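Local coordinates for protein glutathione peroxidase (Schistosoma mansoni, PDB 2V1M) that catalyses the reduction of hydrogen peroxide by two glutathione molecules, giving glutathione disulfide and water, at residues N9-F14 with F137-Q142; K17-V22 with F98-K103; R51-M56 with T153-I158. All blocks are in the same frame, centred on the assembly; numbering follows the deposited sequence. Where two conformers were deposited one is given.

Interaction 1. Residues N9-F14 with F137-Q142; sequences NSIYEF and FLVDRQ
Tyr12 reaches across to the turn Asp140-Gln142 with the far end of its ring. Its CB does not face the turn; CG stands beside the backbone N and anti to the carbonyl carbon (chi1 -52°), a setting that carries the hydroxyl to the other segment. Further along, Tyr12 CE2 comes to 3.6 Å from Gln142 O, a carbonyl oxygen lying obliquely to the ring, and its CZ lies 3.7 Å from Gln142 C. At the tip, Tyr12 OH is 2.9 Å from Arg141 O, which sits at the ring edge near its plane, but the angle is too poor for a hydrogen bond. Tyr12 OH is bonded instead to a water at 2.6 Å, and this water continues to Asp140 O at 2.8 Å; Gly31 N adds a weak bond to the same OH. The contact ties the N-terminal loop, which precedes the strand 15-17, to the end of strand 136-139 in the central mixed sheet of this thioredoxin-like fold. Beside the tyrosine, Ile11 and Val139 meet tip to tip, Ile11 CD1 lying 3.9 Å from Val139 CG1, with Cys34 and Phe117 also against Ile11. Both backbones are locally folded by side chains: Ser10 OG closes an ST turn by accepting from Tyr12 N, and Asp140 OD1 makes an Asx turn with Gln142 N at 2.9 Å.

Interaction 2. Residues K17-V22 with F98-K103; sequences KDINGV and FDMFSK
Ser102 grips the loop 17-22 twice: its N donates to Lys17 O at 2.9 Å and a nearly straight 164°, and its OG donates to Asp18 O at 2.7 Å. A third bond, Ile19 N to Met100 O at 3.0 Å, completes a single beta bridge centred on Asp18 and Phe101. It docks the turn of the small hairpin 15-17/23-25, a type I turn with a G1 bulge at Gly21, against the segment of the edge strand 99-100 of the thioredoxin-like sheet. Asp18 O is held by two donors, Ser102 OG and Gly21 N, which arrive from opposite faces of its carbonyl plane. The Asp18 carboxylate serves its own loop: with CG between the backbone N and carbonyl carbon (chi1 82°), OD1 accepts from Asn20 N, in an Asx turn, and from Val22 N, from opposite faces of the carboxylate plane. A water donates to both Lys17 O and Ser102 O, bridging the segments. Apolar packing lies beside these bonds, on the side of Ile19 and Met100. The two run alongside, pointing the same way, and helix 83-94 closes over Ile19 through Glu83, Ile86 and Lys87. The Phe101 ring stacks on Phe70, and Lys17 O lies at its edge. The aliphatic part of Lys17 runs past the serine before NZ turns to a salt bridge with Asp23. The hydrophobic contact is closest where Ile19 CG2 meets Met100 CB at 3.7 Å.

Interaction 3. Residues R51-M56 with T153-I158; sequences RQLQEM and TAPYDI
Residues 51-56 of helix 46-60 approach 153-158, in the loop ahead of helix 159-167, most closely at Gln52 and Pro155, whose CA atoms are 5.9 Å apart, while the loop turns through Asp157 N to Ala154 O and Ile158 N to Pro155 O bonds. In this thioredoxin-like fold the contact joins helix 46-60 to the loop that leads into helix 159-167, with Leu53 and Ile158 both reaching Leu35 of strand 33-39. Gln52 carries it. Its chain runs extended beyond CG (chi2 -169°), lying across one face of the Tyr156 ring: Gln52 CG sits over the ring centre, 3.6 Å from the centroid in a CH-pi contact, and the amide plane is 7° from the ring plane, stacked on it. The same side chain is fixed at its end, since Gln52 OE1 accepts from Tyr156 N at 2.9 Å with an angle of 168°, the donor tilted from the carbonyl plane. OE1 thus takes the backbone N-H of the residue whose ring the amide covers, and lies near Pro155 CD and Ala154 CB. Glu55 sits toward the hydroxyl end of the tyrosine, but the modelled approach is too short to be trusted. In one of two copies of Met56, SD approaches the edge of the Tyr156 ring, an uncertain Met-aromatic contact. Leu53, touched also by Phe98, crosses the proline at about a right angle, its CD2 3.9 Å from Pro155 CB.

The three contacts lie around one central sheet. Interaction 1 and interaction 2, with centres about 18 Å apart, both reach it, at strand 136-139 and at the edge strand 99-100; their first segments adjoin in sequence, and interaction 2 is nested inside the loop closed by interaction 1. Interaction 3 is centred about 20 Å from each of the others. It touches interaction 2 through Phe98, whose CE1 is 3.9 Å from Leu53 CB, but stays about 5 Å from interaction 1 at the nearest atoms. Helix 46-60, which carries one side of interaction 3, starts just after Cys43, the probable active-site residue, present here as cysteinesulfonic acid.

Interaction 1. Residues N9-F14 with F137-Q142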
loop_
_atom_site.group_PDB
_atom_site.type_symbol
_atom_site.label_atom_id
_atom_site.label_comp_id
_atom_site.label_asym_id
_atom_site.label_seq_id
_atom_site.Cartn_x
_atom_site.Cartn_y
_atom_site.Cartn_z
ATOM N N ASN A 9 16.230 -1.124 -8.226
ATOM C CA ASN A 9 15.643 -1.131 -9.549
ATOM C C ASN A 9 14.182 -1.587 -9.550
ATOM O O ASN A 9 13.539 -1.442 -10.593
ATOM C CB ASN A 9 16.446 -2.056 -10.513
ATOM C CG ASN A 9 17.817 -1.456 -11.004
ATOM O OD1 ASN A 9 18.038 -0.258 -10.966
ATOM N ND2 ASN A 9 18.732 -2.350 -11.464
ATOM N N SER A 10 13.653 -2.116 -8.445
ATOM C CA SER A 10 12.265 -2.578 -8.439
ATOM C C SER A 10 11.870 -2.706 -6.978
ATOM O O SER A 10 12.739 -2.672 -6.055
ATOM C CB SER A 10 12.099 -3.951 -9.125
ATOM O OG SER A 10 12.553 -4.982 -8.276
ATOM N N ILE A 11 10.574 -2.947 -6.702
ATOM C CA ILE A 11 10.157 -3.143 -5.329
ATOM C C ILE A 11 10.682 -4.462 -4.779
ATOM O O ILE A 11 10.668 -4.648 -3.545
ATOM C CB ILE A 11 8.619 -3.088 -5.167
ATOM C CG1 ILE A 11 7.898 -4.232 -5.904
ATOM C CG2 ILE A 11 8.065 -1.699 -5.477
ATOM C CD1 ILE A 11 6.497 -4.538 -5.356
ATOM N N TYR A 12 11.123 -5.397 -5.629
ATOM C CA TYR A 12 11.494 -6.737 -5.152
ATOM C C TYR A 12 12.745 -6.719 -4.284
ATOM O O TYR A 12 12.992 -7.691 -3.565
ATOM C CB TYR A 12 11.735 -7.661 -6.345
ATOM C CG TYR A 12 10.625 -7.683 -7.337
ATOM C CD1 TYR A 12 9.316 -7.669 -6.915
ATOM C CD2 TYR A 12 10.902 -7.740 -8.726
ATOM C CE1 TYR A 12 8.283 -7.708 -7.850
ATOM C CE2 TYR A 12 9.889 -7.805 -9.662
ATOM C CZ TYR A 12 8.599 -7.776 -9.240
ATOM O OH TYR A 12 7.598 -7.856 -10.206
ATOM N N GLU A 13 13.503 -5.621 -4.339
ATOM C CA GLU A 13 14.746 -5.545 -3.572
ATOM C C GLU A 13 14.507 -5.389 -2.077
ATOM O O GLU A 13 15.461 -5.585 -1.305
ATOM C CB GLU A 13 15.596 -4.403 -4.082
ATOM C CG GLU A 13 16.090 -4.711 -5.486
ATOM C CD GLU A 13 16.895 -3.631 -6.102
ATOM O OE1 GLU A 13 17.042 -2.584 -5.434
ATOM O OE2 GLU A 13 17.392 -3.771 -7.241
ATOM N N PHE A 14 13.297 -5.002 -1.660
ATOM C CA PHE A 14 13.042 -4.607 -0.265
ATOM C C PHE A 14 12.449 -5.738 0.540
ATOM O O PHE A 14 11.707 -6.588 0.016
ATOM C CB PHE A 14 12.118 -3.380 -0.204
ATOM C CG PHE A 14 12.677 -2.270 -1.001
ATOM C CD1 PHE A 14 13.826 -1.587 -0.555
ATOM C CD2 PHE A 14 12.173 -1.983 -2.271
ATOM C CE1 PHE A 14 14.446 -0.627 -1.342
ATOM C CE2 PHE A 14 12.795 -1.033 -3.070
ATOM C CZ PHE A 14 13.921 -0.380 -2.632
ATOM N N PHE A 137 0.293 3.798 -4.417
ATOM C CA PHE A 137 1.233 3.602 -5.534
ATOM C C PHE A 137 0.850 2.339 -6.275
ATOM O O PHE A 137 0.586 1.285 -5.651
ATOM C CB PHE A 137 2.687 3.477 -5.065
ATOM C CG PHE A 137 3.270 4.757 -4.556
ATOM C CD1 PHE A 137 4.057 5.560 -5.373
ATOM C CD2 PHE A 137 3.037 5.182 -3.245
ATOM C CE1 PHE A 137 4.634 6.735 -4.899
ATOM C CE2 PHE A 137 3.605 6.340 -2.761
ATOM C CZ PHE A 137 4.386 7.131 -3.589
ATOM N N LEU A 138 0.825 2.423 -7.606
ATOM C CA LEU A 138 0.516 1.294 -8.467
ATOM C C LEU A 138 1.830 0.819 -9.110
ATOM O O LEU A 138 2.573 1.599 -9.723
ATOM C CB LEU A 138 -0.480 1.724 -9.535
ATOM C CG LEU A 138 -0.897 0.665 -10.544
ATOM C CD1 LEU A 138 -1.548 -0.543 -9.849
ATOM C CD2 LEU A 138 -1.822 1.269 -11.591
ATOM N N VAL A 139 2.079 -0.486 -8.951
ATOM C CA VAL A 139 3.328 -1.148 -9.339
ATOM C C VAL A 139 2.975 -2.248 -10.333
ATOM O O VAL A 139 2.082 -3.087 -10.087
ATOM C CB VAL A 139 4.005 -1.719 -8.094
ATOM C CG1 VAL A 139 5.314 -2.477 -8.463
ATOM C CG2 VAL A 139 4.276 -0.652 -7.044
ATOM N N ASP A 140 3.684 -2.253 -11.469
ATOM C CA ASP A 140 3.402 -3.224 -12.513
ATOM C C ASP A 140 3.970 -4.630 -12.181
ATOM O O ASP A 140 4.574 -4.867 -11.124
ATOM C CB ASP A 140 3.884 -2.662 -13.867
ATOM C CG ASP A 140 5.408 -2.676 -14.056
ATOM O OD1 ASP A 140 6.147 -3.275 -13.240
ATOM O OD2 ASP A 140 5.816 -2.046 -15.061
ATOM N N ARG A 141 3.719 -5.554 -13.115
ATOM C CA ARG A 141 4.135 -6.953 -12.930
ATOM C C ARG A 141 5.652 -7.160 -12.925
ATOM O O ARG A 141 6.089 -8.280 -12.617
ATOM C CB ARG A 141 3.528 -7.833 -13.995
ATOM C CG ARG A 141 1.982 -7.990 -13.888
ATOM C CD ARG A 141 1.477 -8.961 -14.927
ATOM N NE ARG A 141 0.022 -9.150 -15.012
ATOM C CZ ARG A 141 -0.685 -9.984 -14.253
ATOM N NH1 ARG A 141 -0.130 -10.631 -13.240
ATOM N NH2 ARG A 141 -1.989 -10.170 -14.476
ATOM N N GLN A 142 6.418 -6.114 -13.273
ATOM C CA GLN A 142 7.882 -6.118 -13.195
ATOM C C GLN A 142 8.396 -5.308 -12.011
ATOM O O GLN A 142 9.594 -5.018 -11.913
ATOM C CB GLN A 142 8.509 -5.636 -14.526
ATOM C CG GLN A 142 8.292 -6.608 -15.654
ATOM C CD GLN A 142 6.886 -6.588 -16.222
ATOM O OE1 GLN A 142 6.323 -5.528 -16.498
ATOM N NE2 GLN A 142 6.327 -7.770 -16.419
HETATM O O HOH W 1 5.411 -6.760 -9.209
#

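Interaction 2. Residues K17-V22 with F98-K103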
loop_
_atom_site.group_PDB
_atom_site.type_symbol
_atom_site.label_atom_id
_atom_site.label_comp_id
_atom_site.label_asym_id
_atom_site.label_seq_id
_atom_site.Cartn_x
_atom_site.Cartn_y
_atom_site.Cartn_z
ATOM N N LYS A 17 8.568 -6.077 7.392
ATOM C CA LYS A 17 7.949 -6.910 8.423
ATOM C C LYS A 17 6.428 -6.872 8.235
ATOM O O LYS A 17 5.818 -5.804 8.204
ATOM C CB LYS A 17 8.337 -6.351 9.790
ATOM C CG LYS A 17 7.958 -7.261 10.968
ATOM C CD LYS A 17 8.390 -6.676 12.328
ATOM C CE LYS A 17 9.907 -6.420 12.427
ATOM N NZ LYS A 17 10.656 -7.670 12.271
ATOM N N ASP A 18 5.819 -8.055 8.138
ATOM C CA ASP A 18 4.358 -8.115 8.012
ATOM C C ASP A 18 3.688 -7.867 9.376
ATOM O O ASP A 18 4.372 -7.707 10.396
ATOM C CB ASP A 18 3.895 -9.390 7.281
ATOM C CG ASP A 18 3.806 -10.642 8.140
ATOM O OD1 ASP A 18 3.895 -10.579 9.381
ATOM O OD2 ASP A 18 3.587 -11.706 7.500
ATOM N N ILE A 19 2.365 -7.822 9.390
ATOM C CA ILE A 19 1.674 -7.379 10.618
ATOM C C ILE A 19 1.794 -8.386 11.758
ATOM O O ILE A 19 1.543 -8.035 12.903
ATOM C CB ILE A 19 0.232 -6.952 10.354
ATOM C CG1 ILE A 19 -0.309 -6.017 11.449
ATOM C CG2 ILE A 19 -0.643 -8.197 10.120
ATOM C CD1 ILE A 19 -1.539 -5.238 10.989
ATOM N N ASN A 20 2.153 -9.624 11.412
ATOM C CA ASN A 20 2.390 -10.690 12.406
ATOM C C ASN A 20 3.828 -10.727 12.898
ATOM O O ASN A 20 4.184 -11.606 13.717
ATOM C CB ASN A 20 2.038 -12.051 11.803
ATOM C CG ASN A 20 0.563 -12.136 11.416
ATOM O OD1 ASN A 20 -0.298 -11.604 12.140
ATOM N ND2 ASN A 20 0.271 -12.765 10.283
ATOM N N GLY A 21 4.653 -9.789 12.424
ATOM C CA GLY A 21 6.061 -9.753 12.814
ATOM C C GLY A 21 6.952 -10.616 11.946
ATOM O O GLY A 21 8.149 -10.750 12.269
ATOM N N VAL A 22 6.439 -11.154 10.848
ATOM C CA VAL A 22 7.201 -12.021 9.944
ATOM C C VAL A 22 7.797 -11.184 8.826
ATOM O O VAL A 22 7.053 -10.548 8.047
ATOM C CB VAL A 22 6.280 -13.134 9.381
ATOM C CG1 VAL A 22 6.942 -13.889 8.231
ATOM C CG2 VAL A 22 5.845 -14.078 10.527
ATOM N N PHE A 98 -6.411 -8.920 2.094
ATOM C CA PHE A 98 -5.169 -8.534 1.462
ATOM C C PHE A 98 -4.045 -8.439 2.524
ATOM O O PHE A 98 -4.257 -8.769 3.706
ATOM C CB PHE A 98 -5.328 -7.244 0.650
ATOM C CG PHE A 98 -5.928 -6.079 1.405
ATOM C CD1 PHE A 98 -7.317 -5.857 1.409
ATOM C CD2 PHE A 98 -5.110 -5.215 2.152
ATOM C CE1 PHE A 98 -7.859 -4.792 2.122
ATOM C CE2 PHE A 98 -5.662 -4.163 2.884
ATOM C CZ PHE A 98 -7.047 -3.958 2.889
ATOM N N ASP A 99 -2.830 -8.086 2.089
ATOM C CA ASP A 99 -1.660 -8.217 2.943
ATOM C C ASP A 99 -1.463 -6.966 3.790
ATOM O O ASP A 99 -1.323 -5.857 3.277
ATOM C CB ASP A 99 -0.442 -8.536 2.085
ATOM C CG ASP A 99 -0.514 -9.926 1.472
ATOM O OD1 ASP A 99 -1.216 -10.799 2.021
ATOM O OD2 ASP A 99 0.174 -10.136 0.450
ATOM N N MET A 100 -1.384 -7.179 5.105
ATOM C CA MET A 100 -1.140 -6.159 6.115
ATOM C C MET A 100 0.277 -6.254 6.634
ATOM O O MET A 100 0.816 -7.356 6.859
ATOM C CB MET A 100 -2.097 -6.359 7.304
ATOM C CG MET A 100 -3.598 -6.165 6.991
ATOM S SD MET A 100 -4.054 -4.484 6.508
ATOM C CE MET A 100 -3.474 -3.522 7.903
ATOM N N PHE A 101 0.862 -5.077 6.877
ATOM C CA PHE A 101 2.252 -4.972 7.349
ATOM C C PHE A 101 2.362 -4.308 8.701
ATOM O O PHE A 101 1.422 -3.713 9.220
ATOM C CB PHE A 101 3.113 -4.298 6.265
ATOM C CG PHE A 101 3.190 -5.169 5.017
ATOM C CD1 PHE A 101 4.201 -6.119 4.894
ATOM C CD2 PHE A 101 2.164 -5.138 4.051
ATOM C CE1 PHE A 101 4.246 -6.995 3.790
ATOM C CE2 PHE A 101 2.188 -6.008 2.985
ATOM C CZ PHE A 101 3.216 -6.959 2.859
ATOM N N SER A 102 3.547 -4.431 9.308
ATOM C CA SER A 102 3.855 -3.668 10.489
ATOM C C SER A 102 4.040 -2.176 10.162
ATOM O O SER A 102 4.315 -1.759 9.026
ATOM C CB SER A 102 5.122 -4.227 11.174
ATOM O OG SER A 102 4.869 -5.460 11.826
ATOM N N LYS A 103 3.878 -1.379 11.214
ATOM C CA LYS A 103 3.918 0.084 11.091
ATOM C C LYS A 103 5.316 0.549 10.675
ATOM O O LYS A 103 6.359 0.036 11.145
ATOM C CB LYS A 103 3.438 0.680 12.418
ATOM C CG LYS A 103 3.245 2.197 12.432
ATOM C CD LYS A 103 3.011 2.734 13.835
ATOM C CE LYS A 103 1.758 2.130 14.470
ATOM N NZ LYS A 103 1.477 2.760 15.794
HETATM O O HOH W 2 6.392 -3.121 7.503
#

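Interaction 3. Residues R51-M56 with T153-I158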
loop_
_atom_site.group_PDB
_atom_site.type_symbol
_atom_site.label_atom_id
_atom_site.label_comp_id
_atom_site.label_asym_id
_atom_site.label_seq_id
_atom_site.Cartn_x
_atom_site.Cartn_y
_atom_site.Cartn_z
ATOM N N ARG A 51 -12.998 -0.488 2.928
ATOM C CA ARG A 51 -14.114 -1.198 2.284
ATOM C C ARG A 51 -13.812 -1.374 0.799
ATOM O O ARG A 51 -13.978 -2.477 0.244
ATOM C CB ARG A 51 -15.441 -0.447 2.457
ATOM C CG ARG A 51 -15.990 -0.358 3.853
ATOM C CD ARG A 51 -16.739 -1.569 4.303
ATOM N NE ARG A 51 -17.268 -1.324 5.641
ATOM C CZ ARG A 51 -17.345 -2.212 6.607
ATOM N NH1 ARG A 51 -16.984 -3.487 6.385
ATOM N NH2 ARG A 51 -17.803 -1.791 7.786
ATOM N N GLN A 52 -13.406 -0.299 0.127
ATOM C CA GLN A 52 -13.168 -0.409 -1.310
ATOM C C GLN A 52 -11.959 -1.317 -1.592
ATOM O O GLN A 52 -11.985 -2.064 -2.576
ATOM C CB GLN A 52 -12.965 0.949 -1.945
ATOM C CG GLN A 52 -14.259 1.777 -1.940
ATOM C CD GLN A 52 -14.175 3.033 -2.785
ATOM O OE1 GLN A 52 -13.204 3.282 -3.493
ATOM N NE2 GLN A 52 -15.219 3.828 -2.734
ATOM N N LEU A 53 -10.894 -1.200 -0.793
ATOM C CA LEU A 53 -9.744 -2.090 -1.005
ATOM C C LEU A 53 -10.119 -3.562 -0.862
ATOM O O LEU A 53 -9.644 -4.411 -1.611
ATOM C CB LEU A 53 -8.571 -1.713 -0.093
ATOM C CG LEU A 53 -7.941 -0.358 -0.410
ATOM C CD1 LEU A 53 -7.023 0.041 0.768
ATOM C CD2 LEU A 53 -7.101 -0.447 -1.704
ATOM N N GLN A 54 -10.932 -3.885 0.151
ATOM C CA GLN A 54 -11.335 -5.289 0.335
ATOM C C GLN A 54 -12.205 -5.769 -0.842
ATOM O O GLN A 54 -12.067 -6.930 -1.281
ATOM C CB GLN A 54 -12.046 -5.454 1.687
ATOM C CG GLN A 54 -12.613 -6.844 1.891
ATOM C CD GLN A 54 -11.654 -7.972 1.729
ATOM O OE1 GLN A 54 -10.420 -7.823 1.899
ATOM N NE2 GLN A 54 -12.213 -9.157 1.385
ATOM N N GLU A 55 -13.094 -4.910 -1.340
ATOM C CA GLU A 55 -13.870 -5.258 -2.538
ATOM C C GLU A 55 -12.955 -5.457 -3.749
ATOM O O GLU A 55 -13.170 -6.367 -4.567
ATOM C CB GLU A 55 -14.929 -4.185 -2.814
ATOM C CG GLU A 55 -16.072 -4.164 -1.811
ATOM C CD GLU A 55 -16.596 -2.760 -1.408
ATOM O OE1 GLU A 55 -16.340 -1.763 -2.110
ATOM O OE2 GLU A 55 -17.282 -2.639 -0.355
ATOM N N MET A 56 -11.971 -4.587 -3.908
ATOM C CA MET A 56 -11.091 -4.746 -5.054
ATOM C C MET A 56 -10.208 -5.976 -4.946
ATOM O O MET A 56 -10.004 -6.656 -5.955
ATOM C CB MET A 56 -10.248 -3.511 -5.255
ATOM C CG MET A 56 -11.056 -2.301 -5.648
ATOM S SD MET A 56 -10.130 -0.752 -5.606
ATOM C CE MET A 56 -9.013 -1.033 -6.984
ATOM N N THR A 153 -8.059 10.015 -3.487
ATOM C CA THR A 153 -8.436 9.164 -4.624
ATOM C C THR A 153 -9.124 7.901 -4.109
ATOM O O THR A 153 -8.517 7.076 -3.410
ATOM C CB THR A 153 -7.185 8.771 -5.419
ATOM O OG1 THR A 153 -6.429 9.935 -5.740
ATOM C CG2 THR A 153 -7.608 8.065 -6.697
ATOM N N ALA A 154 -10.385 7.721 -4.461
ATOM C CA ALA A 154 -11.074 6.505 -4.083
ATOM C C ALA A 154 -10.353 5.298 -4.688
ATOM O O ALA A 154 -10.040 5.319 -5.875
ATOM C CB ALA A 154 -12.512 6.547 -4.601
ATOM N N PRO A 155 -10.165 4.206 -3.911
ATOM C CA PRO A 155 -9.536 3.021 -4.516
ATOM C C PRO A 155 -10.239 2.579 -5.792
ATOM O O PRO A 155 -9.584 2.185 -6.750
ATOM C CB PRO A 155 -9.613 1.980 -3.391
ATOM C CG PRO A 155 -9.487 2.835 -2.100
ATOM C CD PRO A 155 -10.294 4.098 -2.428
ATOM N N TYR A 156 -11.569 2.648 -5.834
ATOM C CA TYR A 156 -12.289 2.226 -7.028
ATOM C C TYR A 156 -11.848 2.980 -8.276
ATOM O O TYR A 156 -11.921 2.429 -9.387
ATOM C CB TYR A 156 -13.793 2.410 -6.836
ATOM C CG TYR A 156 -14.480 1.418 -5.964
ATOM C CD1 TYR A 156 -13.854 0.242 -5.565
ATOM C CD2 TYR A 156 -15.787 1.636 -5.567
ATOM C CE1 TYR A 156 -14.513 -0.703 -4.813
ATOM C CE2 TYR A 156 -16.465 0.704 -4.783
ATOM C CZ TYR A 156 -15.807 -0.465 -4.421
ATOM O OH TYR A 156 -16.485 -1.378 -3.658
ATOM N N ASP A 157 -11.433 4.222 -8.124
ATOM C CA ASP A 157 -11.009 5.005 -9.286
ATOM C C ASP A 157 -9.666 4.590 -9.846
ATOM O O ASP A 157 -9.261 5.088 -10.908
ATOM C CB ASP A 157 -11.035 6.473 -8.950
ATOM C CG ASP A 157 -12.475 6.994 -8.754
ATOM O OD1 ASP A 157 -13.423 6.336 -9.213
ATOM O OD2 ASP A 157 -12.645 8.079 -8.215
ATOM N N ILE A 158 -8.990 3.663 -9.172
ATOM C CA ILE A 158 -7.706 3.123 -9.630
ATOM C C ILE A 158 -7.922 1.822 -10.433
ATOM O O ILE A 158 -6.995 1.310 -11.082
ATOM C CB ILE A 158 -6.783 2.897 -8.402
ATOM C CG1 ILE A 158 -6.620 4.212 -7.639
ATOM C CG2 ILE A 158 -5.403 2.349 -8.812
ATOM C CD1 ILE A 158 -5.911 4.065 -6.311
#